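Local coordinates for protein EvdO1 (Micromonospora carbonacea, PDB 4XBZ) that probably catalyses an oxidative cyclization in orthosomycin biosynthesis, as a metal-dependent oxygenase of the phytanoyl-CoA dioxygenase family with a double-stranded beta-helix fold, at residues 34-39 with 59-64. Sequence-based numbering, arbitrary orientation.
Sequences IAECDI and VVRGLL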
loop_
_atom_site.group_PDB
_atom_site.type_symbol
_atom_site.label_atom_id
_atom_site.label_comp_id
_atom_site.label_asym_id
_atom_site.label_seq_id
_atom_site.Cartn_x
_atom_site.Cartn_y
_atom_site.Cartn_z
ATOM N N ILE A 34 -8.064 -16.592 5.729
ATOM C CA ILE A 34 -8.192 -15.148 5.515
ATOM C C ILE A 34 -8.168 -14.396 6.840
ATOM O O ILE A 34 -8.971 -14.677 7.736
ATOM C CB ILE A 34 -9.489 -14.791 4.766
ATOM C CG1 ILE A 34 -9.555 -15.543 3.435
ATOM C CG2 ILE A 34 -9.591 -13.268 4.549
ATOM C CD1 ILE A 34 -10.816 -15.293 2.599
ATOM N N ALA A 35 -7.249 -13.448 6.968
ATOM C CA ALA A 35 -7.163 -12.647 8.181
ATOM C C ALA A 35 -8.420 -11.793 8.343
ATOM O O ALA A 35 -9.068 -11.427 7.359
ATOM C CB ALA A 35 -5.916 -11.766 8.162
ATOM N N GLU A 36 -8.762 -11.488 9.587
ATOM C CA GLU A 36 -9.963 -10.733 9.881
ATOM C C GLU A 36 -9.631 -9.492 10.701
ATOM O O GLU A 36 -8.809 -9.521 11.634
ATOM C CB GLU A 36 -10.994 -11.616 10.608
ATOM C CG GLU A 36 -11.498 -12.800 9.756
ATOM C CD GLU A 36 -12.662 -13.579 10.391
ATOM O OE1 GLU A 36 -13.233 -13.109 11.401
ATOM O OE2 GLU A 36 -13.012 -14.663 9.870
ATOM N N CYS A 37 -10.264 -8.390 10.328
ATOM C CA CYS A 37 -10.076 -7.132 11.029
ATOM C C CYS A 37 -11.386 -6.670 11.634
ATOM O O CYS A 37 -12.311 -6.299 10.910
ATOM C CB CYS A 37 -9.532 -6.062 10.083
ATOM S SG CYS A 37 -9.696 -4.411 10.755
ATOM N N ASP A 38 -11.468 -6.705 12.960
ATOM C CA ASP A 38 -12.630 -6.159 13.650
ATOM C C ASP A 38 -12.431 -4.655 13.747
ATOM O O ASP A 38 -11.958 -4.144 14.767
ATOM C CB ASP A 38 -12.817 -6.782 15.039
ATOM C CG ASP A 38 -14.287 -6.798 15.481
ATOM O OD1 ASP A 38 -14.904 -7.893 15.459
ATOM O OD2 ASP A 38 -14.835 -5.718 15.825
ATOM N N ILE A 39 -12.808 -3.955 12.682
ATOM C CA ILE A 39 -12.393 -2.575 12.491
ATOM C C ILE A 39 -12.858 -1.641 13.598
ATOM O O ILE A 39 -12.162 -0.692 13.948
ATOM C CB ILE A 39 -12.882 -2.029 11.131
ATOM C CG1 ILE A 39 -12.234 -0.671 10.854
ATOM C CG2 ILE A 39 -14.415 -1.967 11.054
ATOM C CD1 ILE A 39 -10.717 -0.726 10.901
ATOM N N VAL A 59 -10.667 -9.827 5.297
ATOM C CA VAL A 59 -12.029 -9.675 5.818
ATOM C C VAL A 59 -12.088 -8.593 6.884
ATOM O O VAL A 59 -11.301 -8.597 7.830
ATOM C CB VAL A 59 -12.575 -10.980 6.444
ATOM C CG1 VAL A 59 -13.879 -10.714 7.189
ATOM C CG2 VAL A 59 -12.781 -12.028 5.393
ATOM N N VAL A 60 -13.025 -7.670 6.717
ATOM C CA VAL A 60 -13.288 -6.642 7.710
ATOM C C VAL A 60 -14.685 -6.851 8.314
ATOM O O VAL A 60 -15.701 -6.647 7.621
ATOM C CB VAL A 60 -13.206 -5.249 7.090
ATOM C CG1 VAL A 60 -13.579 -4.190 8.116
ATOM C CG2 VAL A 60 -11.804 -5.000 6.509
ATOM N N ARG A 61 -14.739 -7.253 9.586
ATOM C CA ARG A 61 -16.016 -7.518 10.265
ATOM C C ARG A 61 -16.652 -6.239 10.800
ATOM O O ARG A 61 -15.952 -5.337 11.253
ATOM C CB ARG A 61 -15.841 -8.505 11.429
ATOM C CG ARG A 61 -15.254 -9.854 11.055
ATOM C CD ARG A 61 -16.162 -10.666 10.152
ATOM N NE ARG A 61 -15.599 -12.003 9.930
ATOM C CZ ARG A 61 -16.088 -12.903 9.077
ATOM N NH1 ARG A 61 -17.172 -12.624 8.349
ATOM N NH2 ARG A 61 -15.482 -14.084 8.949
ATOM N N GLY A 62 -17.981 -6.171 10.743
ATOM C CA GLY A 62 -18.725 -5.061 11.327
ATOM C C GLY A 62 -18.435 -3.661 10.804
ATOM O O GLY A 62 -18.376 -2.708 11.583
ATOM N N LEU A 63 -18.259 -3.525 9.494
ATOM C CA LEU A 63 -18.031 -2.212 8.893
ATOM C C LEU A 63 -19.214 -1.277 9.145
ATOM O O LEU A 63 -19.036 -0.118 9.511
ATOM C CB LEU A 63 -17.771 -2.336 7.387
ATOM C CG LEU A 63 -17.673 -0.999 6.640
ATOM C CD1 LEU A 63 -16.430 -0.239 7.034
ATOM C CD2 LEU A 63 -17.743 -1.192 5.123
ATOM N N LEU A 64 -20.424 -1.796 8.974
ATOM C CA LEU A 64 -21.620 -0.963 9.050
ATOM C C LEU A 64 -22.343 -1.094 10.385
ATOM O O LEU A 64 -22.404 -2.185 10.963
ATOM C CB LEU A 64 -22.584 -1.321 7.918
ATOM C CG LEU A 64 -22.057 -1.262 6.488
ATOM C CD1 LEU A 64 -23.121 -1.766 5.521
ATOM C CD2 LEU A 64 -21.653 0.152 6.151
HETATM O O HOH W 1 -16.106 -4.178 13.773
#
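Strands 36-38 and 59-61 run parallel, 25° apart with axes 4.6 Å apart at closest, and three backbone hydrogen bonds zip them together: Val59 N to Ala35 O, Cys37 N to Val59 O at 2.7 Å, and Arg61 N to Cys37 O. Glu36 and Val59 point the same way from one face of the sheet and lie side by side, with Glu36 CG 3.9 Å from Val59 CB. The carboxylate ends against Arg61 of the same face in a two-nitrogen salt bridge, Arg61 NE to Glu36 OE1 at 3.0 Å and Arg61 NH2 to Glu36 OE2 at 2.7 Å. A bend at chi2 (-66°) folds the arginine chain back toward the glutamate. Both oxygens lie in or near the guanidinium plane, yet the nitrogens meet them from above the carboxylate plane, the two planes standing 76° apart. Val59 CG1 lies 3.5 Å above one guanidinium face of Arg61, offset toward its rim, while Val59 CG2 meets Ile34 CG2 at 3.5 Å. On the other face of the sheet, Val60 CG1 packs 3.8 Å from Ile39 CB. A water sits between Asp38 OD2 and Arg61 O, within hydrogen-bonding distance of both.

Strand 36-38 is one of the two outermost strands of the main sheet within this chain, joined to its parallel neighbour, strand 57-61, through helix 46-55 in a beta-alpha-beta unit. Arg61 NH1 also bonds Val229 O and forms a salt bridge with Asp234. A leucine in place of Arg61 would probably leave the carboxylates of Glu36 and Asp234 without their shared cation. Contacts to both acids probably favour a charged guanidinium, which ties this edge strand to the segment leading into strand 235-239.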